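Local coordinates for protein RNase NGR3 (PDB 1VD3) that probably cleaves single-stranded RNA as a secreted plant endoribonuclease of the RNase T2 family, and here holds uridine 2'-monophosphate, at residues D9-V14 / S105-R110; H43-N48 / F113-D118; E77-S82 / F119-N124; K149-G154 / P159-N164; L178-D181 / D186-D189. One frame throughout, in Å; residues are numbered along the deposited sequence.

Contact 1: D9-V14 / S105-R110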
# COMPACT_ATOMS: atom_id res chain seq x y z
N ASP A 9 11.26 -11.70 -9.30
CA ASP A 9 10.86 -11.14 -10.58
C ASP A 9 10.40 -9.68 -10.59
O ASP A 9 10.69 -8.95 -11.55
CB ASP A 9 9.77 -12.01 -11.20
CG ASP A 9 10.23 -13.44 -11.42
OD1 ASP A 9 9.41 -14.37 -11.20
OD2 ASP A 9 11.40 -13.64 -11.81
N PHE A 10 9.69 -9.26 -9.55
CA PHE A 10 9.20 -7.89 -9.47
C PHE A 10 8.68 -7.60 -8.07
O PHE A 10 8.65 -8.49 -7.21
CB PHE A 10 8.05 -7.70 -10.47
CG PHE A 10 6.84 -8.54 -10.16
CD1 PHE A 10 5.81 -8.04 -9.37
CD2 PHE A 10 6.75 -9.86 -10.61
CE1 PHE A 10 4.71 -8.82 -9.04
CE2 PHE A 10 5.66 -10.65 -10.28
CZ PHE A 10 4.63 -10.14 -9.49
N PHE A 11 8.27 -6.36 -7.84
CA PHE A 11 7.72 -5.95 -6.56
C PHE A 11 6.26 -5.60 -6.71
O PHE A 11 5.85 -5.00 -7.70
CB PHE A 11 8.33 -4.65 -6.02
CG PHE A 11 9.73 -4.76 -5.55
CD1 PHE A 11 10.79 -4.39 -6.38
CD2 PHE A 11 10.01 -5.12 -4.23
CE1 PHE A 11 12.09 -4.36 -5.90
CE2 PHE A 11 11.32 -5.09 -3.75
CZ PHE A 11 12.36 -4.72 -4.58
N TYR A 12 5.47 -5.95 -5.70
CA TYR A 12 4.09 -5.51 -5.67
C TYR A 12 4.25 -4.31 -4.72
O TYR A 12 4.80 -4.47 -3.63
CB TYR A 12 3.19 -6.53 -4.98
CG TYR A 12 2.49 -7.48 -5.92
CD1 TYR A 12 2.37 -8.84 -5.60
CD2 TYR A 12 1.92 -7.03 -7.11
CE1 TYR A 12 1.70 -9.71 -6.44
CE2 TYR A 12 1.24 -7.89 -7.95
CZ TYR A 12 1.14 -9.23 -7.61
OH TYR A 12 0.46 -10.10 -8.45
N PHE A 13 3.84 -3.12 -5.14
CA PHE A 13 3.90 -1.97 -4.25
C PHE A 13 2.44 -1.81 -3.84
O PHE A 13 1.57 -1.51 -4.67
CB PHE A 13 4.42 -0.71 -4.96
CG PHE A 13 4.36 0.53 -4.10
CD1 PHE A 13 4.92 0.53 -2.82
CD2 PHE A 13 3.73 1.68 -4.56
CE1 PHE A 13 4.86 1.67 -2.02
CE2 PHE A 13 3.67 2.83 -3.76
CZ PHE A 13 4.23 2.82 -2.49
N VAL A 14 2.18 -2.06 -2.56
CA VAL A 14 0.83 -2.03 -2.02
C VAL A 14 0.53 -0.83 -1.13
O VAL A 14 1.21 -0.60 -0.13
CB VAL A 14 0.55 -3.32 -1.21
CG1 VAL A 14 -0.93 -3.44 -0.90
CG2 VAL A 14 1.07 -4.55 -1.98
N SER A 105 14.34 -8.25 -0.67
CA SER A 105 14.37 -7.28 -1.76
C SER A 105 15.72 -6.96 -2.38
O SER A 105 15.76 -6.29 -3.40
CB SER A 105 13.76 -5.96 -1.29
OG SER A 105 14.64 -5.32 -0.37
N ALA A 106 16.81 -7.40 -1.76
CA ALA A 106 18.15 -7.11 -2.26
C ALA A 106 18.50 -5.65 -1.99
O ALA A 106 19.57 -5.18 -2.37
CB ALA A 106 18.25 -7.41 -3.76
N LEU A 107 17.59 -4.93 -1.34
CA LEU A 107 17.81 -3.52 -1.02
C LEU A 107 18.31 -3.35 0.40
O LEU A 107 17.95 -4.13 1.29
CB LEU A 107 16.51 -2.73 -1.17
CG LEU A 107 15.85 -2.62 -2.54
CD1 LEU A 107 14.53 -1.88 -2.40
CD2 LEU A 107 16.78 -1.89 -3.51
N GLY A 108 19.12 -2.32 0.62
CA GLY A 108 19.61 -2.03 1.95
C GLY A 108 18.41 -1.52 2.71
O GLY A 108 17.42 -1.13 2.09
N GLU A 109 18.46 -1.51 4.04
CA GLU A 109 17.32 -1.07 4.82
C GLU A 109 16.82 0.33 4.46
O GLU A 109 15.62 0.54 4.24
CB GLU A 109 17.63 -1.13 6.31
CG GLU A 109 16.43 -0.81 7.18
CD GLU A 109 16.78 -0.75 8.65
OE1 GLU A 109 17.20 -1.78 9.22
OE2 GLU A 109 16.61 0.34 9.24
N ARG A 110 17.72 1.31 4.41
CA ARG A 110 17.28 2.66 4.09
C ARG A 110 16.74 2.77 2.66
O ARG A 110 15.77 3.49 2.40
CB ARG A 110 18.42 3.66 4.30
CG ARG A 110 17.97 5.10 4.18
CD ARG A 110 19.13 6.08 4.39
NE ARG A 110 18.69 7.45 4.15
CZ ARG A 110 18.13 8.23 5.07
NH1 ARG A 110 17.93 7.80 6.31
NH2 ARG A 110 17.75 9.46 4.73
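The F11 ring meets S105 with its rim. S105 CB lies near the ring plane, 3.6 Å from F11 CE2. L107 comes from an oblique direction and brings CD1 to 4.2 Å from F11 CZ. The contact is small and apolar, with no hydrogen bond between the two segments. F11 CG stands anti to its carbonyl carbon (chi1 -71°), which sends the ring off the strand toward the 105-107 turn. S105 offers its CB to the ring rim and spends its hydroxyl on its own part of the chain. S105 OG accepts from L107 N at 3.1 Å, an ST turn, and is also hydrogen-bonded to G102 O. That turn probably helps shape the loop just before helix 109-123, with G108 at the N-cap position. F8 packs edge-to-face with the F11 ring, and L45 of the adjacent strand also touches it. The arrangement is that of an aromatic side chain from a central strand of the RNase T2 sheet, packed against the loop leading into a helix.

Contact 2: H43-N48 / F113-D118. With U2P (phosphoric acid mono-[2-(2,4-dioxo-3,4-dihydro-2H-pyrimidin-1-yl)-4-hydroxy-5-hydroxymethyl-tetrahydro-furan-3-yl] ester), chain B.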
# COMPACT_ATOMS: atom_id res chain seq x y z
N HIS A 43 1.33 0.10 2.53
CA HIS A 43 1.13 -1.13 3.29
C HIS A 43 2.50 -1.80 3.22
O HIS A 43 3.07 -2.16 4.25
CB HIS A 43 0.06 -2.05 2.67
CG HIS A 43 -0.03 -3.40 3.33
ND1 HIS A 43 -1.18 -4.17 3.29
CD2 HIS A 43 0.87 -4.12 4.03
CE1 HIS A 43 -0.97 -5.30 3.94
NE2 HIS A 43 0.27 -5.30 4.40
N GLY A 44 3.02 -1.95 2.01
CA GLY A 44 4.33 -2.57 1.86
C GLY A 44 4.86 -2.67 0.44
O GLY A 44 4.14 -2.43 -0.52
N LEU A 45 6.14 -3.01 0.33
CA LEU A 45 6.81 -3.19 -0.96
C LEU A 45 7.23 -4.66 -0.91
O LEU A 45 8.12 -5.02 -0.14
CB LEU A 45 8.03 -2.27 -1.05
CG LEU A 45 8.87 -2.32 -2.33
CD1 LEU A 45 8.01 -2.05 -3.55
CD2 LEU A 45 9.99 -1.29 -2.22
N TRP A 46 6.59 -5.49 -1.72
CA TRP A 46 6.83 -6.93 -1.69
C TRP A 46 7.51 -7.61 -2.87
O TRP A 46 7.01 -7.59 -3.99
CB TRP A 46 5.52 -7.69 -1.47
CG TRP A 46 4.60 -7.19 -0.40
CD1 TRP A 46 4.93 -6.55 0.76
CD2 TRP A 46 3.18 -7.38 -0.36
NE1 TRP A 46 3.80 -6.35 1.53
CE2 TRP A 46 2.71 -6.84 0.86
CE3 TRP A 46 2.25 -7.96 -1.24
CZ2 TRP A 46 1.36 -6.87 1.23
CZ3 TRP A 46 0.90 -7.98 -0.88
CH2 TRP A 46 0.48 -7.44 0.34
N PRO A 47 8.67 -8.25 -2.63
CA PRO A 47 9.37 -8.96 -3.69
C PRO A 47 8.45 -10.14 -4.05
O PRO A 47 7.92 -10.80 -3.15
CB PRO A 47 10.65 -9.44 -3.00
CG PRO A 47 10.90 -8.36 -1.98
CD PRO A 47 9.51 -8.12 -1.43
N ASN A 48 8.24 -10.39 -5.34
CA ASN A 48 7.34 -11.47 -5.76
C ASN A 48 7.89 -12.25 -6.96
O ASN A 48 8.81 -11.80 -7.64
CB ASN A 48 5.97 -10.87 -6.13
CG ASN A 48 4.82 -11.85 -5.95
OD1 ASN A 48 4.63 -12.76 -6.76
ND2 ASN A 48 4.04 -11.65 -4.89
N PHE A 113 13.05 1.43 2.52
CA PHE A 113 12.03 2.36 2.98
C PHE A 113 11.93 3.62 2.11
O PHE A 113 10.83 4.12 1.87
CB PHE A 113 12.26 2.71 4.45
CG PHE A 113 11.93 1.58 5.38
CD1 PHE A 113 12.91 0.68 5.79
CD2 PHE A 113 10.62 1.37 5.79
CE1 PHE A 113 12.58 -0.42 6.59
CE2 PHE A 113 10.28 0.28 6.59
CZ PHE A 113 11.27 -0.62 6.99
N GLN A 114 13.06 4.10 1.62
CA GLN A 114 13.06 5.29 0.77
C GLN A 114 12.31 4.97 -0.53
O GLN A 114 11.56 5.79 -1.04
CB GLN A 114 14.49 5.73 0.45
CG GLN A 114 14.56 7.04 -0.31
CD GLN A 114 14.16 8.22 0.55
OE1 GLN A 114 14.82 8.53 1.55
NE2 GLN A 114 13.08 8.89 0.17
N ALA A 115 12.53 3.78 -1.06
CA ALA A 115 11.87 3.35 -2.28
C ALA A 115 10.36 3.39 -2.09
O ALA A 115 9.64 3.94 -2.92
CB ALA A 115 12.31 1.93 -2.64
N ALA A 116 9.88 2.82 -0.99
CA ALA A 116 8.45 2.81 -0.70
C ALA A 116 7.90 4.23 -0.65
O ALA A 116 6.87 4.54 -1.25
CB ALA A 116 8.19 2.11 0.63
N LEU A 117 8.61 5.10 0.06
CA LEU A 117 8.20 6.49 0.18
C LEU A 117 8.20 7.17 -1.19
O LEU A 117 7.26 7.90 -1.52
CB LEU A 117 9.14 7.24 1.14
CG LEU A 117 9.10 6.80 2.60
CD1 LEU A 117 10.19 7.51 3.38
CD2 LEU A 117 7.73 7.09 3.21
N ASP A 118 9.24 6.92 -1.98
CA ASP A 118 9.33 7.51 -3.31
C ASP A 118 8.22 7.05 -4.24
O ASP A 118 7.63 7.86 -4.96
CB ASP A 118 10.68 7.19 -3.97
CG ASP A 118 11.83 7.97 -3.35
OD1 ASP A 118 11.57 8.93 -2.59
OD2 ASP A 118 13.00 7.63 -3.65
O5' U2P B . -4.23 -10.43 2.94
C5' U2P B . -3.08 -11.26 2.66
C4' U2P B . -1.89 -10.82 3.51
O4' U2P B . -0.70 -11.68 3.19
C1' U2P B . 0.53 -10.96 2.65
N1 U2P B . 0.95 -11.28 1.22
C6 U2P B . -0.10 -11.47 0.36
C5 U2P B . 0.08 -11.54 -1.05
C4 U2P B . 1.46 -11.46 -1.58
O4 U2P B . 1.69 -11.41 -2.78
N3 U2P B . 2.50 -11.43 -0.60
C2 U2P B . 2.32 -11.37 0.81
O2 U2P B . 3.28 -11.38 1.54
C2' U2P B . 0.20 -9.52 3.11
O2' U2P B . 0.59 -9.27 4.50
P U2P B . 2.03 -8.96 5.04
O1P U2P B . 2.55 -8.89 6.39
O2P U2P B . 3.04 -9.50 4.07
O3P U2P B . 2.10 -7.54 4.79
C3' U2P B . -1.33 -9.44 3.07
O3' U2P B . -1.77 -8.39 4.02
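L45 reaches helix 109-123 through one methyl, its CD2, which lies 4.0 Å from A115 CB. CD2 is also 4.3 Å from A116 N, and no hydrogen bond joins residues 43-48 to 113-118. With CG anti to the backbone N (chi1 180°), the L45 side chain extends from the strand toward the small alanines. These let the helix come near: the CA atoms of L45 and A116 are 6.2 Å apart. The Y112 hydroxyl, on the same helix, donates to L45 O, a polar tie beside the apolar one.

The same strand gives three residues, H43, W46 and N48, to the nucleotide pocket. H43 NE2 donates to U2P O3P at 2.9 Å, with the phosphate oxygen near the ring plane and a bent N-H...O angle of 142°. H43 ND1 is hydrogen-bonded to Q175, which helps set the turn of the imidazole. W46 lays one face against the uracil, offset toward the rim, and its CZ2 comes to 3.4 Å from U2P C2' of the sugar. H101 stacks with W46, and W46 NE1 donates to a carboxylate oxygen of E97. H96, K100 and H101 also bond the ligand. H43 is a predicted active-site residue. The chemistry is thus divided: aliphatic packing seats the strand on the helix, while N-H donors and the indole face hold the nucleotide.

Contact 3: E77-S82 / F119-N124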
# COMPACT_ATOMS: atom_id res chain seq x y z
N GLU A 77 5.62 7.83 9.85
CA GLU A 77 4.51 7.79 10.80
C GLU A 77 3.26 8.31 10.11
O GLU A 77 2.15 7.95 10.47
CB GLU A 77 4.81 8.65 12.03
CG GLU A 77 6.04 8.19 12.81
CD GLU A 77 6.25 8.99 14.08
OE1 GLU A 77 6.20 10.23 14.02
OE2 GLU A 77 6.48 8.37 15.14
N LYS A 78 3.45 9.15 9.10
CA LYS A 78 2.32 9.72 8.38
C LYS A 78 1.98 9.05 7.05
O LYS A 78 0.83 9.07 6.63
CB LYS A 78 2.54 11.22 8.14
CG LYS A 78 2.44 12.06 9.41
CD LYS A 78 2.31 13.54 9.08
CE LYS A 78 2.15 14.37 10.34
NZ LYS A 78 1.92 15.82 10.03
N ASN A 79 2.97 8.46 6.39
CA ASN A 79 2.73 7.81 5.11
C ASN A 79 2.74 6.29 5.15
O ASN A 79 2.40 5.64 4.16
CB ASN A 79 3.75 8.29 4.07
CG ASN A 79 3.65 9.77 3.78
OD1 ASN A 79 2.55 10.33 3.69
ND2 ASN A 79 4.79 10.43 3.61
N TRP A 80 3.13 5.73 6.30
CA TRP A 80 3.19 4.28 6.47
C TRP A 80 2.78 3.94 7.90
O TRP A 80 3.48 3.21 8.61
CB TRP A 80 4.61 3.79 6.22
CG TRP A 80 4.72 2.33 5.95
CD1 TRP A 80 3.87 1.34 6.37
CD2 TRP A 80 5.75 1.68 5.20
NE1 TRP A 80 4.31 0.11 5.93
CE2 TRP A 80 5.46 0.29 5.21
CE3 TRP A 80 6.89 2.13 4.52
CZ2 TRP A 80 6.28 -0.64 4.56
CZ3 TRP A 80 7.70 1.20 3.87
CH2 TRP A 80 7.39 -0.17 3.90
N PRO A 81 1.62 4.45 8.34
CA PRO A 81 1.15 4.18 9.70
C PRO A 81 0.62 2.77 9.93
O PRO A 81 0.29 2.06 8.98
CB PRO A 81 0.04 5.21 9.86
CG PRO A 81 -0.59 5.19 8.50
CD PRO A 81 0.62 5.22 7.58
N SER A 82 0.58 2.37 11.19
CA SER A 82 0.02 1.08 11.55
C SER A 82 -1.36 1.41 12.11
O SER A 82 -1.47 2.24 13.01
CB SER A 82 0.85 0.38 12.62
OG SER A 82 0.18 -0.79 13.06
N PHE A 119 7.93 5.76 -4.25
CA PHE A 119 6.88 5.27 -5.13
C PHE A 119 5.49 5.69 -4.70
O PHE A 119 4.59 5.80 -5.53
CB PHE A 119 6.98 3.75 -5.28
CG PHE A 119 8.12 3.32 -6.17
CD1 PHE A 119 9.26 2.73 -5.64
CD2 PHE A 119 8.06 3.58 -7.53
CE1 PHE A 119 10.33 2.41 -6.47
CE2 PHE A 119 9.14 3.26 -8.37
CZ PHE A 119 10.27 2.67 -7.83
N ARG A 120 5.29 5.93 -3.40
CA ARG A 120 3.98 6.38 -2.95
C ARG A 120 3.78 7.78 -3.55
O ARG A 120 2.72 8.11 -4.08
CB ARG A 120 3.91 6.47 -1.42
CG ARG A 120 2.48 6.63 -0.91
CD ARG A 120 2.45 7.19 0.51
NE ARG A 120 2.88 8.58 0.52
CZ ARG A 120 2.09 9.62 0.24
NH1 ARG A 120 0.81 9.43 -0.07
NH2 ARG A 120 2.60 10.85 0.24
N LYS A 121 4.83 8.60 -3.47
CA LYS A 121 4.75 9.96 -4.00
C LYS A 121 4.59 9.96 -5.51
O LYS A 121 3.78 10.70 -6.06
CB LYS A 121 6.01 10.75 -3.60
CG LYS A 121 6.18 10.92 -2.10
CD LYS A 121 7.44 11.72 -1.76
CE LYS A 121 7.55 11.98 -0.26
NZ LYS A 121 7.65 10.72 0.53
N LYS A 122 5.37 9.13 -6.20
CA LYS A 122 5.30 9.05 -7.65
C LYS A 122 3.93 8.59 -8.13
O LYS A 122 3.39 9.14 -9.10
CB LYS A 122 6.37 8.09 -8.18
CG LYS A 122 7.80 8.56 -7.93
CD LYS A 122 8.80 7.51 -8.38
CE LYS A 122 10.23 7.95 -8.07
NZ LYS A 122 11.22 6.90 -8.43
N SER A 123 3.35 7.59 -7.47
CA SER A 123 2.05 7.07 -7.87
C SER A 123 0.97 8.13 -7.69
O SER A 123 -0.04 8.12 -8.40
CB SER A 123 1.70 5.80 -7.10
OG SER A 123 1.54 6.05 -5.72
N ASN A 124 1.17 9.04 -6.74
CA ASN A 124 0.25 10.15 -6.50
C ASN A 124 -1.22 9.77 -6.72
O ASN A 124 -1.94 10.44 -7.46
CB ASN A 124 0.65 11.28 -7.47
CG ASN A 124 0.15 12.64 -7.04
OD1 ASN A 124 0.24 13.01 -5.87
ND2 ASN A 124 -0.36 13.41 -8.00
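A flat polar stack near the surface joins the end of helix 73-79 to the last turns of helix 109-123. The amide of N79 lies over one face of the R120 guanidinium, with the two planes 16° apart. N79 OD1 sits 3.5 Å from R120 NH2, but the angle is too poor for a hydrogen bond. The oxygen stands above the guanidinium, offset toward its rim. N79 CB and CG also lie over R120 NE, with CG at 3.6 Å. The R120 chain bends at chi3 (69°), which turns the guanidinium broadside to the amide. R120 NE is buried here without a polar partner, whereas NH1 forms a salt bridge with D39. That bridge probably helps hold the group in position. K121 is more peripheral, its NZ 4.2 Å from N79 ND2. W80, the first residue beyond helix 73-79, turns into the core and meets F113. The arrangement is an amide-guanidinium stack between two helix ends, in the helical part of the RNase T2 fold.

Contact 4: K149-G154 / P159-N164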
# COMPACT_ATOMS: atom_id res chain seq x y z
N LYS A 149 -8.84 3.53 -14.44
CA LYS A 149 -8.33 4.33 -15.54
C LYS A 149 -7.67 5.62 -15.07
O LYS A 149 -6.66 6.04 -15.63
CB LYS A 149 -9.46 4.68 -16.52
CG LYS A 149 -10.01 3.49 -17.29
CD LYS A 149 -10.99 3.96 -18.36
CE LYS A 149 -11.60 2.79 -19.11
NZ LYS A 149 -12.41 1.91 -18.21
N ALA A 150 -8.24 6.23 -14.04
CA ALA A 150 -7.68 7.46 -13.50
C ALA A 150 -6.28 7.23 -12.96
O ALA A 150 -5.37 8.05 -13.16
CB ALA A 150 -8.58 8.00 -12.40
N ILE A 151 -6.09 6.12 -12.26
CA ILE A 151 -4.78 5.79 -11.71
C ILE A 151 -3.84 5.43 -12.85
O ILE A 151 -2.68 5.85 -12.89
CB ILE A 151 -4.87 4.59 -10.72
CG1 ILE A 151 -5.67 5.01 -9.49
CG2 ILE A 151 -3.47 4.13 -10.34
CD1 ILE A 151 -5.95 3.89 -8.51
N GLU A 152 -4.36 4.66 -13.80
CA GLU A 152 -3.59 4.22 -14.95
C GLU A 152 -3.04 5.41 -15.75
O GLU A 152 -1.88 5.39 -16.17
CB GLU A 152 -4.46 3.33 -15.84
CG GLU A 152 -3.75 2.75 -17.05
CD GLU A 152 -4.58 1.67 -17.72
OE1 GLU A 152 -5.77 1.92 -18.00
OE2 GLU A 152 -4.04 0.58 -17.98
N GLU A 153 -3.85 6.44 -15.94
CA GLU A 153 -3.38 7.60 -16.69
C GLU A 153 -2.26 8.32 -15.95
O GLU A 153 -1.30 8.78 -16.57
CB GLU A 153 -4.52 8.58 -16.97
CG GLU A 153 -4.07 9.75 -17.84
CD GLU A 153 -5.16 10.77 -18.09
OE1 GLU A 153 -5.59 11.44 -17.12
OE2 GLU A 153 -5.59 10.91 -19.25
N GLY A 154 -2.40 8.43 -14.63
CA GLY A 154 -1.40 9.12 -13.83
C GLY A 154 -0.13 8.34 -13.57
O GLY A 154 0.93 8.94 -13.36
N PRO A 159 -3.43 -0.44 -12.30
CA PRO A 159 -3.34 -0.95 -10.94
C PRO A 159 -4.32 -2.11 -10.75
O PRO A 159 -5.18 -2.35 -11.60
CB PRO A 159 -3.75 0.25 -10.11
CG PRO A 159 -4.85 0.83 -10.95
CD PRO A 159 -4.24 0.79 -12.34
N TYR A 160 -4.16 -2.83 -9.65
CA TYR A 160 -5.06 -3.91 -9.30
C TYR A 160 -5.74 -3.37 -8.04
O TYR A 160 -5.06 -2.92 -7.12
CB TYR A 160 -4.30 -5.19 -8.95
CG TYR A 160 -5.15 -6.22 -8.24
CD1 TYR A 160 -6.03 -7.04 -8.95
CD2 TYR A 160 -5.07 -6.37 -6.86
CE1 TYR A 160 -6.83 -7.98 -8.28
CE2 TYR A 160 -5.86 -7.30 -6.19
CZ TYR A 160 -6.73 -8.10 -6.90
OH TYR A 160 -7.49 -9.03 -6.24
N ILE A 161 -7.06 -3.40 -8.01
CA ILE A 161 -7.79 -2.88 -6.86
C ILE A 161 -8.35 -3.98 -5.98
O ILE A 161 -9.04 -4.89 -6.45
CB ILE A 161 -8.99 -2.00 -7.29
CG1 ILE A 161 -8.52 -0.90 -8.25
CG2 ILE A 161 -9.65 -1.39 -6.06
CD1 ILE A 161 -7.53 0.07 -7.66
N GLU A 162 -8.06 -3.90 -4.68
CA GLU A 162 -8.58 -4.85 -3.72
C GLU A 162 -9.65 -4.12 -2.95
O GLU A 162 -9.43 -3.00 -2.49
CB GLU A 162 -7.48 -5.30 -2.75
CG GLU A 162 -7.96 -6.33 -1.75
CD GLU A 162 -6.90 -6.70 -0.75
OE1 GLU A 162 -5.73 -6.30 -0.96
OE2 GLU A 162 -7.22 -7.39 0.24
N CYS A 163 -10.82 -4.74 -2.82
CA CYS A 163 -11.93 -4.12 -2.10
C CYS A 163 -12.33 -4.95 -0.90
O CYS A 163 -12.15 -6.16 -0.88
CB CYS A 163 -13.16 -4.00 -3.02
SG CYS A 163 -12.91 -2.91 -4.45
N ASN A 164 -12.87 -4.28 0.12
CA ASN A 164 -13.38 -4.96 1.29
C ASN A 164 -14.76 -4.36 1.54
O ASN A 164 -15.26 -3.60 0.70
CB ASN A 164 -12.45 -4.83 2.52
CG ASN A 164 -12.34 -3.41 3.04
OD1 ASN A 164 -11.86 -3.19 4.16
ND2 ASN A 164 -12.75 -2.44 2.24
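Helix 144-155 packs on the start of strand 160-165, and a short connection leads from one to the other. I151 and P159 carry the contact, their side chains meeting at a slant. I151 CG2 touches P159 CG at 3.6 Å and also approaches P159 CB at 3.9 Å. This branch is anti to the backbone N of I151. The other branch, CG1, is anti to the carbonyl carbon (chi1 -67°) and runs on to CD1, which reaches I161 CD1 at 4.2 Å. One isoleucine therefore meets P159 and I161, two residues apart on the neighbouring segment. This is a helix-on-sheet interface of the RNase T2 fold: strand 160-165 pairs antiparallel with strand 171-181, and the helix lies against the side that bears I161. P159 CD also lies 4.1 Å from E152 N, beside the helix backbone. Without CG and CD, an alanine in place of P159 is likely to leave a gap beside I151. V176 and L178 of strand 171-181 touch P159 as well. On the helix side, L125 and L129 of helix 125-131 pack against I151.

Contact 5: L178-D181 / D186-D189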
# COMPACT_ATOMS: atom_id res chain seq x y z
N LEU A 178 0.38 -1.89 -7.45
CA LEU A 178 1.09 -1.46 -8.65
C LEU A 178 2.38 -2.27 -8.64
O LEU A 178 2.82 -2.71 -7.58
CB LEU A 178 1.41 0.04 -8.59
CG LEU A 178 0.22 0.99 -8.83
CD1 LEU A 178 0.64 2.42 -8.55
CD2 LEU A 178 -0.26 0.84 -10.27
N CYS A 179 2.98 -2.49 -9.80
CA CYS A 179 4.21 -3.27 -9.85
C CYS A 179 5.42 -2.40 -10.14
O CYS A 179 5.33 -1.41 -10.87
CB CYS A 179 4.09 -4.38 -10.89
SG CYS A 179 2.93 -5.65 -10.30
N VAL A 180 6.54 -2.76 -9.51
CA VAL A 180 7.80 -2.05 -9.67
C VAL A 180 8.84 -3.08 -10.10
O VAL A 180 8.80 -4.22 -9.65
CB VAL A 180 8.23 -1.39 -8.33
CG1 VAL A 180 9.60 -0.76 -8.46
CG2 VAL A 180 7.20 -0.35 -7.92
N ASP A 181 9.77 -2.68 -10.97
CA ASP A 181 10.79 -3.64 -11.42
C ASP A 181 11.69 -4.07 -10.28
O ASP A 181 11.81 -3.38 -9.26
CB ASP A 181 11.63 -3.05 -12.56
CG ASP A 181 12.71 -2.13 -12.05
OD1 ASP A 181 12.38 -1.01 -11.61
OD2 ASP A 181 13.89 -2.53 -12.10
N ASP A 186 11.59 1.76 -11.41
CA ASP A 186 10.35 2.38 -11.85
C ASP A 186 9.16 1.41 -11.89
O ASP A 186 9.31 0.20 -11.71
CB ASP A 186 10.58 3.00 -13.23
CG ASP A 186 9.35 3.73 -13.76
OD1 ASP A 186 8.70 4.45 -12.98
OD2 ASP A 186 9.06 3.58 -14.97
N PHE A 187 7.98 1.97 -12.11
CA PHE A 187 6.77 1.16 -12.21
C PHE A 187 6.83 0.40 -13.52
O PHE A 187 7.39 0.90 -14.51
CB PHE A 187 5.53 2.05 -12.20
CG PHE A 187 5.21 2.67 -10.86
CD1 PHE A 187 5.17 4.05 -10.71
CD2 PHE A 187 4.95 1.86 -9.76
CE1 PHE A 187 4.86 4.63 -9.48
CE2 PHE A 187 4.63 2.43 -8.52
CZ PHE A 187 4.59 3.81 -8.38
N ILE A 188 6.27 -0.79 -13.54
CA ILE A 188 6.23 -1.63 -14.73
C ILE A 188 4.84 -2.22 -14.82
O ILE A 188 4.05 -2.10 -13.89
CB ILE A 188 7.23 -2.79 -14.64
CG1 ILE A 188 6.96 -3.61 -13.38
CG2 ILE A 188 8.65 -2.27 -14.66
CD1 ILE A 188 7.69 -4.94 -13.33
N ASP A 189 4.53 -2.86 -15.95
CA ASP A 189 3.23 -3.50 -16.07
C ASP A 189 3.33 -4.77 -15.22
O ASP A 189 4.35 -5.47 -15.27
CB ASP A 189 2.93 -3.87 -17.53
CG ASP A 189 2.80 -2.66 -18.43
OD1 ASP A 189 2.07 -1.72 -18.06
OD2 ASP A 189 3.42 -2.64 -19.52
O HOH W 1 1.93 -1.41 -12.15
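D181 OD1 receives D186 N at 2.9 Å, nearly along its C-O axis, and T185 N as well. The second carboxylate oxygen, OD2, is hydrogen-bonded to T183. D181 CG sits between the backbone N and the carbonyl carbon (chi1 80°), which brings the carboxylate round to the turn. The main chain answers with D181 N to D186 O at 3.0 Å. I188 N donates to C179 O at 2.9 Å from above the carbonyl plane. A water bridges C179 N and I188 O, accepting from the first and donating to the second. Apolar groups fill in beside these bonds: V180 CG2 lies 3.7 Å from F187 CD2, and I188 CG2 lies 3.7 Å from D181 CB. Replacing D181 by an alanine removes both oxygens, and the amides of T185 and D186 would probably lose this acceptor. C179 is further tied by its disulfide to C190. The chemistry implies that a carboxylate gripping backbone amides closes this hairpin, and a water probably stands in for a direct bond between C179 N and I188 O.

Contacts 1, 2 and 4 are buried and apolar across their segments, contact 5 is partly buried, and contact 3 lies at the surface. Contacts 1, 2 and 3 share helix 109-123, from the loop that leads into it to its last turns. Contacts 1, 2, 4 and 5 all reach the same antiparallel sheet. Strand 10-16 lies between strands 41-48 and 171-181, so the strands of contacts 1, 2 and 5 are joined by backbone bonds such as F11 N to V180 O. Contact 4 meets contact 5 where P159 packs on L178. Chemistry follows place: methyls and rings inside, a planar polar stack outside, hydrogen bonds at the hairpin, and the nucleotide beside contact 2.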